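Local coordinates for cytoplasmic protein (Cryptococcus neoformans var. grubii serotype A, PDB 7LPQ) that probably hydrolyses the beta-glucosidic bond of steryl glucosides as a family 5 glycoside hydrolase, at residues A[267-272]-A[403-408]; A[669-674]-A[706-711]; A[466-471]-A[494-499]. All blocks are in the same frame, centred on the assembly; numbering follows the deposited sequence.

Contact 1: residues A[267-272]-A[403-408]; sequences DSINEP and DFWALH. With YAJ (~{N}-[(3~{R},5~{S})-5-(hydroxymethyl)-1-methyl-pyrrolidin-3-yl]-2-(3-oxidanylidene-4~{H}-1,4-benzoxazin-6-yl)ethanamide), chain E.
At the Asn-Glu-Pro sequence (270-272) that follows the fourth strand of the (beta/alpha)8 barrel, Ser268, Ile269 and Pro272 meet Trp405 and His408 of helix 400-419. Family 5 glycosidases carry their acid/base glutamate in such an Asn-Glu pair, and the position of Glu271 is consistent with that. No direct hydrogen bond joins the two segments; apolar contacts and two bridging waters do. Pro272 CG rests 3.6 Å from CD1 of Trp405 and touches NE1 equally closely, while CZ2 of the same indole has Ser268 OG at its edge. Trp405 reaches the loop because its CG lies opposite the backbone N (chi1 179°), which carries the indole off the helix with NE1 directed at the first water. That water lies in the ring plane, 2.8 Å from Trp405 NE1. It also accepts a bond from Ser268 OG and donates one to Ile269 O at 2.6 Å, so three groups fix it. Ser268 OG is itself tied to Gln428 N. Further along helix 400-419, Ile269 CG2 stands 4.0 Å from His408 NE2, the two side chains crossing at nearly a right angle. The second water bridges His408 NE2, 2.7 Å away, and Ile269 N, 3.0 Å away, and Gln237 holds the ring's other nitrogen. Ile269 thus has one water on its backbone N and another on its O. On the pocket side, Glu271 OE2, which also bonds His452, receives N05 of the ligand YAJ at 3.2 Å with an N-H...O angle of 156°.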
loop_
_atom_site.group_PDB
_atom_site.type_symbol
_atom_site.label_atom_id
_atom_site.label_comp_id
_atom_site.label_asym_id
_atom_site.label_seq_id
_atom_site.Cartn_x
_atom_site.Cartn_y
_atom_site.Cartn_z
ATOM N N ASP A 267 4.048 -0.658 -9.854
ATOM C CA ASP A 267 4.286 -1.437 -8.651
ATOM C C ASP A 267 3.920 -2.891 -8.916
ATOM O O ASP A 267 3.117 -3.199 -9.805
ATOM C CB ASP A 267 3.464 -0.882 -7.490
ATOM C CG ASP A 267 4.147 -1.042 -6.145
ATOM O OD1 ASP A 267 5.153 -1.795 -6.048
ATOM O OD2 ASP A 267 3.669 -0.409 -5.174
ATOM N N SER A 268 4.533 -3.791 -8.148
ATOM C CA SER A 268 4.130 -5.187 -8.178
ATOM C C SER A 268 2.824 -5.358 -7.403
ATOM O O SER A 268 2.325 -4.426 -6.759
ATOM C CB SER A 268 5.235 -6.084 -7.617
ATOM O OG SER A 268 5.694 -5.656 -6.347
ATOM N N ILE A 269 2.261 -6.563 -7.481
ATOM C CA ILE A 269 0.998 -6.841 -6.807
ATOM C C ILE A 269 1.108 -6.453 -5.330
ATOM O O ILE A 269 2.111 -6.727 -4.661
ATOM C CB ILE A 269 0.614 -8.323 -6.984
ATOM C CG1 ILE A 269 -0.819 -8.561 -6.512
ATOM C CG2 ILE A 269 1.576 -9.225 -6.230
ATOM C CD1 ILE A 269 -1.281 -10.006 -6.643
ATOM N N ASN A 270 0.055 -5.816 -4.820
ATOM C CA ASN A 270 0.095 -5.191 -3.508
ATOM C C ASN A 270 0.002 -6.223 -2.393
ATOM O O ASN A 270 -0.875 -7.093 -2.417
ATOM C CB ASN A 270 -1.054 -4.190 -3.378
ATOM C CG ASN A 270 -1.013 -3.431 -2.079
ATOM O OD1 ASN A 270 -0.190 -2.525 -1.906
ATOM N ND2 ASN A 270 -1.902 -3.789 -1.154
ATOM N N GLU A 271 0.903 -6.101 -1.403
ATOM C CA GLU A 271 0.918 -6.921 -0.195
ATOM C C GLU A 271 0.412 -8.338 -0.460
ATOM O O GLU A 271 -0.618 -8.749 0.092
ATOM C CB GLU A 271 0.077 -6.248 0.900
ATOM C CG GLU A 271 0.463 -4.790 1.165
ATOM C CD GLU A 271 -0.069 -4.237 2.496
ATOM O OE1 GLU A 271 -0.963 -4.865 3.096
ATOM O OE2 GLU A 271 0.402 -3.163 2.928
ATOM N N PRO A 272 1.117 -9.120 -1.275
ATOM C CA PRO A 272 0.605 -10.450 -1.637
ATOM C C PRO A 272 0.533 -11.378 -0.438
ATOM O O PRO A 272 1.421 -11.396 0.418
ATOM C CB PRO A 272 1.625 -10.956 -2.667
ATOM C CG PRO A 272 2.902 -10.242 -2.307
ATOM C CD PRO A 272 2.469 -8.871 -1.818
ATOM N N ASP A 403 11.082 -18.757 -3.824
ATOM C CA ASP A 403 10.620 -19.896 -4.604
ATOM C C ASP A 403 9.305 -19.659 -5.334
ATOM O O ASP A 403 9.009 -20.384 -6.294
ATOM C CB ASP A 403 10.451 -21.118 -3.694
ATOM C CG ASP A 403 11.746 -21.548 -3.044
ATOM O OD1 ASP A 403 12.823 -21.288 -3.620
ATOM O OD2 ASP A 403 11.687 -22.154 -1.960
ATOM N N PHE A 404 8.506 -18.680 -4.918
ATOM C CA PHE A 404 7.182 -18.536 -5.509
ATOM C C PHE A 404 6.846 -17.098 -5.870
ATOM O O PHE A 404 6.412 -16.836 -6.995
ATOM C CB PHE A 404 6.129 -19.109 -4.554
ATOM C CG PHE A 404 6.329 -20.566 -4.248
ATOM C CD1 PHE A 404 6.098 -21.525 -5.216
ATOM C CD2 PHE A 404 6.768 -20.974 -2.997
ATOM C CE1 PHE A 404 6.283 -22.864 -4.944
ATOM C CE2 PHE A 404 6.959 -22.313 -2.718
ATOM C CZ PHE A 404 6.713 -23.260 -3.694
ATOM N N TRP A 405 7.031 -16.160 -4.940
ATOM C CA TRP A 405 6.764 -14.765 -5.276
ATOM C C TRP A 405 7.698 -14.284 -6.388
ATOM O O TRP A 405 7.260 -13.644 -7.353
ATOM C CB TRP A 405 6.906 -13.873 -4.044
ATOM C CG TRP A 405 6.659 -12.431 -4.372
ATOM C CD1 TRP A 405 5.453 -11.781 -4.356
ATOM C CD2 TRP A 405 7.623 -11.466 -4.790
ATOM N NE1 TRP A 405 5.613 -10.471 -4.740
ATOM C CE2 TRP A 405 6.935 -10.251 -5.011
ATOM C CE3 TRP A 405 9.000 -11.510 -5.009
ATOM C CZ2 TRP A 405 7.579 -9.093 -5.426
ATOM C CZ3 TRP A 405 9.648 -10.343 -5.424
ATOM C CH2 TRP A 405 8.934 -9.157 -5.628
ATOM N N ALA A 406 8.997 -14.580 -6.261
ATOM C CA ALA A 406 9.963 -14.109 -7.246
ATOM C C ALA A 406 9.592 -14.586 -8.644
ATOM O O ALA A 406 9.628 -13.813 -9.608
ATOM C CB ALA A 406 11.369 -14.575 -6.863
ATOM N N LEU A 407 9.226 -15.862 -8.775
ATOM C CA LEU A 407 8.865 -16.385 -10.087
ATOM C C LEU A 407 7.668 -15.635 -10.655
ATOM O O LEU A 407 7.597 -15.385 -11.866
ATOM C CB LEU A 407 8.566 -17.879 -10.001
ATOM C CG LEU A 407 9.763 -18.799 -9.751
ATOM C CD1 LEU A 407 9.301 -20.246 -9.591
ATOM C CD2 LEU A 407 10.779 -18.693 -10.871
ATOM N N HIS A 408 6.709 -15.273 -9.801
ATOM C CA HIS A 408 5.588 -14.468 -10.271
ATOM C C HIS A 408 6.071 -13.106 -10.760
ATOM O O HIS A 408 5.688 -12.647 -11.843
ATOM C CB HIS A 408 4.552 -14.291 -9.166
ATOM C CG HIS A 408 3.602 -13.165 -9.418
ATOM N ND1 HIS A 408 2.454 -13.314 -10.164
ATOM C CD2 HIS A 408 3.638 -11.864 -9.043
ATOM C CE1 HIS A 408 1.819 -12.157 -10.228
ATOM N NE2 HIS A 408 2.515 -11.262 -9.553
HETATM C C10 YAJ E . 3.068 -2.910 6.352
HETATM C C13 YAJ E . 3.259 -3.315 9.139
HETATM C C20 YAJ E . -3.333 -1.647 4.455
HETATM C C21 YAJ E . -3.428 -0.189 4.608
HETATM C C22 YAJ E . -4.368 0.520 3.649
HETATM C C01 YAJ E . -3.588 1.362 6.433
HETATM C C03 YAJ E . -2.916 -0.916 6.726
HETATM C C04 YAJ E . -2.735 -2.194 5.784
HETATM C C06 YAJ E . -0.634 -3.440 6.470
HETATM C C08 YAJ E . 0.747 -4.077 6.211
HETATM C C09 YAJ E . 2.000 -3.575 6.988
HETATM C C11 YAJ E . 4.198 -2.462 7.074
HETATM C C12 YAJ E . 4.323 -2.652 8.473
HETATM C C14 YAJ E . 2.132 -3.763 8.384
HETATM C C16 YAJ E . 4.431 -3.023 11.310
HETATM C C18 YAJ E . 5.384 -2.143 10.651
HETATM N N02 YAJ E . -3.874 -0.058 6.030
HETATM N N05 YAJ E . -1.405 -2.789 5.577
HETATM N N15 YAJ E . 3.384 -3.526 10.566
HETATM O O07 YAJ E . -1.100 -3.551 7.614
HETATM O O17 YAJ E . 4.495 -3.202 12.535
HETATM O O19 YAJ E . 5.417 -2.231 9.161
HETATM O O23 YAJ E . -5.652 -0.092 3.664
HETATM O O HOH W 1 4.433 -7.899 -4.869
HETATM O O HOH W 2 2.812 -8.597 -9.550
#

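Contact 2: residues A[669-674]-A[706-711]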
loop_
_atom_site.group_PDB
_atom_site.type_symbol
_atom_site.label_atom_id
_atom_site.label_comp_id
_atom_site.label_asym_id
_atom_site.label_seq_id
_atom_site.Cartn_x
_atom_site.Cartn_y
_atom_site.Cartn_z
ATOM N N TYR A 669 10.760 20.187 2.126
ATOM C CA TYR A 669 11.650 19.132 1.660
ATOM C C TYR A 669 12.237 19.547 0.316
ATOM O O TYR A 669 11.660 20.383 -0.383
ATOM C CB TYR A 669 10.913 17.790 1.537
ATOM C CG TYR A 669 10.071 17.630 0.280
ATOM C CD1 TYR A 669 8.784 18.139 0.212
ATOM C CD2 TYR A 669 10.563 16.945 -0.819
ATOM C CE1 TYR A 669 8.011 17.979 -0.921
ATOM C CE2 TYR A 669 9.804 16.775 -1.960
ATOM C CZ TYR A 669 8.523 17.291 -2.007
ATOM O OH TYR A 669 7.762 17.116 -3.142
ATOM N N PRO A 670 13.377 18.962 -0.063
ATOM C CA PRO A 670 14.014 19.327 -1.331
ATOM C C PRO A 670 13.549 18.474 -2.497
ATOM O O PRO A 670 13.856 17.279 -2.557
ATOM C CB PRO A 670 15.503 19.108 -1.029
ATOM C CG PRO A 670 15.503 17.956 -0.089
ATOM C CD PRO A 670 14.208 18.016 0.707
ATOM N N VAL A 671 12.827 19.077 -3.445
ATOM C CA VAL A 671 12.299 18.300 -4.561
ATOM C C VAL A 671 13.423 17.869 -5.495
ATOM O O VAL A 671 13.407 16.754 -6.026
ATOM C CB VAL A 671 11.214 19.098 -5.308
ATOM C CG1 VAL A 671 10.090 19.478 -4.352
ATOM C CG2 VAL A 671 11.798 20.341 -5.945
ATOM N N ALA A 672 14.417 18.732 -5.704
ATOM C CA ALA A 672 15.533 18.430 -6.594
ATOM C C ALA A 672 16.786 19.097 -6.050
ATOM O O ALA A 672 16.735 20.245 -5.598
ATOM C CB ALA A 672 15.251 18.901 -8.025
ATOM N N THR A 673 17.908 18.379 -6.114
ATOM C CA THR A 673 19.128 18.802 -5.446
ATOM C C THR A 673 20.348 18.623 -6.336
ATOM O O THR A 673 20.520 17.572 -6.963
ATOM C CB THR A 673 19.355 17.995 -4.141
ATOM O OG1 THR A 673 18.311 18.278 -3.210
ATOM C CG2 THR A 673 20.701 18.333 -3.528
ATOM N N VAL A 674 21.210 19.640 -6.354
ATOM C CA VAL A 674 22.539 19.538 -6.955
ATOM C C VAL A 674 23.429 18.836 -5.930
ATOM O O VAL A 674 23.914 19.452 -4.974
ATOM C CB VAL A 674 23.101 20.907 -7.349
ATOM C CG1 VAL A 674 24.584 20.796 -7.708
ATOM C CG2 VAL A 674 22.314 21.508 -8.519
ATOM N N TYR A 706 19.880 23.930 -10.407
ATOM C CA TYR A 706 20.013 24.390 -9.031
ATOM C C TYR A 706 19.221 23.462 -8.113
ATOM O O TYR A 706 18.522 22.554 -8.567
ATOM C CB TYR A 706 19.512 25.832 -8.899
ATOM C CG TYR A 706 18.138 26.022 -9.492
ATOM C CD1 TYR A 706 16.997 25.743 -8.748
ATOM C CD2 TYR A 706 17.980 26.451 -10.807
ATOM C CE1 TYR A 706 15.732 25.898 -9.294
ATOM C CE2 TYR A 706 16.719 26.620 -11.361
ATOM C CZ TYR A 706 15.601 26.337 -10.601
ATOM O OH TYR A 706 14.346 26.498 -11.129
ATOM N N THR A 707 19.333 23.703 -6.806
ATOM C CA THR A 707 18.565 22.968 -5.810
ATOM C C THR A 707 17.241 23.687 -5.561
ATOM O O THR A 707 17.215 24.906 -5.366
ATOM C CB THR A 707 19.361 22.836 -4.511
ATOM O OG1 THR A 707 20.525 22.020 -4.729
ATOM C CG2 THR A 707 18.504 22.206 -3.407
ATOM N N GLU A 708 16.144 22.934 -5.586
ATOM C CA GLU A 708 14.804 23.474 -5.389
ATOM C C GLU A 708 14.192 22.851 -4.143
ATOM O O GLU A 708 14.177 21.623 -4.002
ATOM C CB GLU A 708 13.900 23.202 -6.602
ATOM C CG GLU A 708 12.491 23.783 -6.467
ATOM C CD GLU A 708 11.590 23.449 -7.655
ATOM O OE1 GLU A 708 10.365 23.276 -7.455
ATOM O OE2 GLU A 708 12.109 23.361 -8.793
ATOM N N ILE A 709 13.677 23.696 -3.251
ATOM C CA ILE A 709 13.109 23.251 -1.986
ATOM C C ILE A 709 11.704 23.825 -1.849
ATOM O O ILE A 709 11.487 25.017 -2.104
ATOM C CB ILE A 709 13.975 23.667 -0.784
ATOM C CG1 ILE A 709 15.358 23.033 -0.881
ATOM C CG2 ILE A 709 13.296 23.269 0.511
ATOM C CD1 ILE A 709 16.422 23.724 -0.058
ATOM N N TYR A 710 10.761 22.978 -1.439
ATOM C CA TYR A 710 9.391 23.397 -1.179
ATOM C C TYR A 710 9.302 23.933 0.247
ATOM O O TYR A 710 9.752 23.275 1.192
ATOM C CB TYR A 710 8.438 22.220 -1.401
ATOM C CG TYR A 710 7.050 22.422 -0.840
ATOM C CD1 TYR A 710 6.114 23.178 -1.518
ATOM C CD2 TYR A 710 6.677 21.854 0.376
ATOM C CE1 TYR A 710 4.846 23.375 -1.010
ATOM C CE2 TYR A 710 5.409 22.041 0.890
ATOM C CZ TYR A 710 4.495 22.808 0.194
ATOM O OH TYR A 710 3.231 23.011 0.695
ATOM N N LEU A 711 8.745 25.133 0.394
ATOM C CA LEU A 711 8.538 25.765 1.698
ATOM C C LEU A 711 7.049 25.995 1.911
ATOM O O LEU A 711 6.485 26.966 1.376
ATOM C CB LEU A 711 9.299 27.087 1.787
ATOM C CG LEU A 711 10.821 26.993 1.911
ATOM C CD1 LEU A 711 11.444 28.391 1.931
ATOM C CD2 LEU A 711 11.240 26.215 3.148
#
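Backbone bonds pair Tyr669 with Tyr710 and Ala672 with Glu708, with the strands running antiparallel. Tyr710 N gives a sound bond to Tyr669 O at 2.9 Å, whereas the return bond from Tyr669 N to Tyr710 O is weak. Glu708 N reaches Ala672 O at 2.8 Å, and Glu708 O takes weak bonds from both Val671 N and Ala672 N. A side chain supplies a further bond: Thr707 OG1 accepts Val674 N at 3.0 Å with a nearly straight N-H...O angle of 167°, and also bonds Tyr754 OH.

Side-chain contacts accompany these bonds. At the bulge Val671 CG2 lies across the extended aliphatic chain of Glu708, 3.5 Å from its CG and about as far from its CB and CD. On the face of the two tyrosines, Tyr669 CD1 comes 4.3 Å from Tyr710 CD2; their hydroxyls bind Gly95 O and Ala93 O, joining the strands to the catalytic-barrel side. On the other face Pro670 CB packs on Ile709 CG1, 3.9 Å away, with Tyr691 of strand 689-696 covering both.

Val671 has near-helical backbone torsions (phi -71°, psi -38°), and it and Ala672 together oppose the single residue Glu708. This is a classic beta bulge in the family 5 C-terminal beta domain, whose strand 669-673 pairs on its other side with strand 35-43 of the barrel.

Contact 3: residues A[466-471]-A[494-499]; sequences WFNADA and RKMIQG
A strand-on-helix contact, carried almost entirely by Met496, joins strand 467-469 to helix 490-512 within the segment between the sixth and seventh strands of the (beta/alpha)8 barrel. The strand pairs with 486-488 in a small antiparallel sheet, and the helix follows directly on that second strand. Strand and helix run nearly parallel, their axes 9.2 Å apart at closest approach and inclined by 21°. Met496 bridges this gap as a hook: its CG leaves the helix opposite the backbone N, after which the chain bends at chi2 (-116°) and again at chi3, so that the thioether lies against the backbone of 468-470. SD sits 3.4 Å from Asp470 CA and 3.7 Å from Asp470 CB. The methyl CE lies against the backbone of Ala469, 3.4 Å from Ala469 C, and reaches Asn468 CB at 3.9 Å. Three consecutive residues are therefore touched by one sulfur and its methyl. The end of the neighbouring Ile497 turns to the strand, where its CD1 makes a marginal contact with Asn468 ND2; the Ile497 side chain also touches Cys555 and Ala559 of helix 547-559.

The polar ends of Asn468 and Asp470 have partners other than Met496. Asp470 is the N-cap of helix 471-475, with OD2 bonded to Tyr479 OH and OD1 bonded to Gly473 N and close to Glu500 OE1, a pairing of acids that might raise the proton affinity of one of them. Asn468 ND2 bonds Asp455 OD1, and its OD1 takes the N-H of Ala469 on a lone pair in the amide plane, at 2.6 Å and an N-H...O angle of 151°.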
loop_
_atom_site.group_PDB
_atom_site.type_symbol
_atom_site.label_atom_id
_atom_site.label_comp_id
_atom_site.label_asym_id
_atom_site.label_seq_id
_atom_site.Cartn_x
_atom_site.Cartn_y
_atom_site.Cartn_z
ATOM N N TRP A 466 2.345 6.611 24.766
ATOM C CA TRP A 466 3.563 7.127 25.378
ATOM C C TRP A 466 4.727 6.154 25.256
ATOM O O TRP A 466 5.869 6.531 25.549
ATOM C CB TRP A 466 3.318 7.469 26.855
ATOM C CG TRP A 466 2.737 6.365 27.674
ATOM C CD1 TRP A 466 1.409 6.118 27.899
ATOM C CD2 TRP A 466 3.460 5.353 28.392
ATOM N NE1 TRP A 466 1.260 5.008 28.707
ATOM C CE2 TRP A 466 2.502 4.522 29.025
ATOM C CE3 TRP A 466 4.821 5.065 28.559
ATOM C CZ2 TRP A 466 2.863 3.431 29.812
ATOM C CZ3 TRP A 466 5.178 3.981 29.353
ATOM C CH2 TRP A 466 4.202 3.176 29.965
ATOM N N PHE A 467 4.463 4.922 24.841
ATOM C CA PHE A 467 5.475 3.914 24.574
ATOM C C PHE A 467 5.280 3.376 23.159
ATOM O O PHE A 467 4.238 3.577 22.533
ATOM C CB PHE A 467 5.371 2.758 25.568
ATOM C CG PHE A 467 4.093 1.988 25.440
ATOM C CD1 PHE A 467 2.941 2.435 26.054
ATOM C CD2 PHE A 467 4.034 0.838 24.663
ATOM C CE1 PHE A 467 1.754 1.742 25.925
ATOM C CE2 PHE A 467 2.847 0.129 24.533
ATOM C CZ PHE A 467 1.706 0.584 25.162
ATOM N N ASN A 468 6.286 2.656 22.673
ATOM C CA ASN A 468 6.201 1.972 21.392
ATOM C C ASN A 468 7.279 0.899 21.362
ATOM O O ASN A 468 8.109 0.807 22.266
ATOM C CB ASN A 468 6.347 2.950 20.223
ATOM C CG ASN A 468 5.633 2.462 18.970
ATOM O OD1 ASN A 468 5.741 1.295 18.592
ATOM N ND2 ASN A 468 4.891 3.361 18.327
ATOM N N ALA A 469 7.263 0.087 20.308
ATOM C CA ALA A 469 8.175 -1.047 20.218
ATOM C C ALA A 469 8.679 -1.210 18.795
ATOM O O ALA A 469 7.999 -0.851 17.832
ATOM C CB ALA A 469 7.501 -2.350 20.683
ATOM N N ASP A 470 9.886 -1.765 18.679
ATOM C CA ASP A 470 10.588 -1.915 17.405
ATOM C C ASP A 470 10.082 -3.172 16.703
ATOM O O ASP A 470 10.589 -4.280 16.900
ATOM C CB ASP A 470 12.093 -1.963 17.649
ATOM C CG ASP A 470 12.880 -2.282 16.401
ATOM O OD1 ASP A 470 12.306 -2.229 15.293
ATOM O OD2 ASP A 470 14.083 -2.596 16.535
ATOM N N ALA A 471 9.072 -2.989 15.852
ATOM C CA ALA A 471 8.458 -4.124 15.167
ATOM C C ALA A 471 9.487 -4.919 14.375
ATOM O O ALA A 471 9.553 -6.150 14.480
ATOM C CB ALA A 471 7.343 -3.635 14.249
ATOM N N ARG A 494 10.651 8.370 18.328
ATOM C CA ARG A 494 10.932 8.902 17.002
ATOM C C ARG A 494 12.256 8.377 16.468
ATOM O O ARG A 494 12.350 7.999 15.294
ATOM C CB ARG A 494 10.934 10.426 17.049
ATOM C CG ARG A 494 9.554 11.032 17.206
ATOM C CD ARG A 494 9.644 12.491 17.617
ATOM N NE ARG A 494 10.262 13.315 16.582
ATOM C CZ ARG A 494 9.587 14.026 15.680
ATOM N NH1 ARG A 494 8.258 14.020 15.673
ATOM N NH2 ARG A 494 10.249 14.748 14.784
ATOM N N LYS A 495 13.289 8.354 17.309
ATOM C CA LYS A 495 14.572 7.803 16.889
ATOM C C LYS A 495 14.439 6.331 16.519
ATOM O O LYS A 495 15.069 5.864 15.560
ATOM C CB LYS A 495 15.597 7.999 18.003
ATOM C CG LYS A 495 17.008 7.561 17.673
ATOM C CD LYS A 495 17.826 7.319 18.949
ATOM C CE LYS A 495 17.957 8.581 19.806
ATOM N NZ LYS A 495 18.125 8.253 21.275
ATOM N N MET A 496 13.608 5.588 17.258
ATOM C CA MET A 496 13.406 4.173 16.964
ATOM C C MET A 496 12.732 3.981 15.603
ATOM O O MET A 496 13.146 3.134 14.800
ATOM C CB MET A 496 12.570 3.543 18.079
ATOM C CG MET A 496 12.458 2.035 18.020
ATOM S SD MET A 496 10.766 1.478 17.747
ATOM C CE MET A 496 10.008 1.882 19.300
ATOM N N ILE A 497 11.685 4.760 15.331
ATOM C CA ILE A 497 10.953 4.607 14.078
ATOM C C ILE A 497 11.833 5.015 12.901
ATOM O O ILE A 497 11.792 4.397 11.828
ATOM C CB ILE A 497 9.645 5.421 14.118
ATOM C CG1 ILE A 497 8.758 4.973 15.288
ATOM C CG2 ILE A 497 8.908 5.308 12.795
ATOM C CD1 ILE A 497 7.725 3.933 14.940
ATOM N N GLN A 498 12.633 6.069 13.075
ATOM C CA GLN A 498 13.580 6.449 12.033
ATOM C C GLN A 498 14.566 5.322 11.747
ATOM O O GLN A 498 14.926 5.076 10.590
ATOM C CB GLN A 498 14.327 7.713 12.440
ATOM C CG GLN A 498 15.091 8.355 11.310
ATOM C CD GLN A 498 15.716 9.663 11.707
ATOM O OE1 GLN A 498 16.818 9.694 12.246
ATOM N NE2 GLN A 498 15.007 10.759 11.458
ATOM N N GLY A 499 14.992 4.605 12.787
ATOM C CA GLY A 499 15.879 3.475 12.582
ATOM C C GLY A 499 15.225 2.324 11.846
ATOM O O GLY A 499 15.910 1.542 11.180
#

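In the fold
Contacts 1 and 3 both belong to the catalytic barrel and reach the ligand YAJ from different connections of the barrel, while contact 2 lies in the C-terminal beta domain. Besides its bond to Glu271 of contact 1, YAJ is hydrogen-bonded to Glu588; on the side of contact 3 the Asn468 side chain is about 8 Å from YAJ, and Ala471 touches it. The centres of contacts 1 and 3 are about 28 Å apart, with nearest atoms about 13 Å apart. Contact 2 is about 34 Å from contact 1 and 28 Å from contact 3, centre to centre. None of the three touches another.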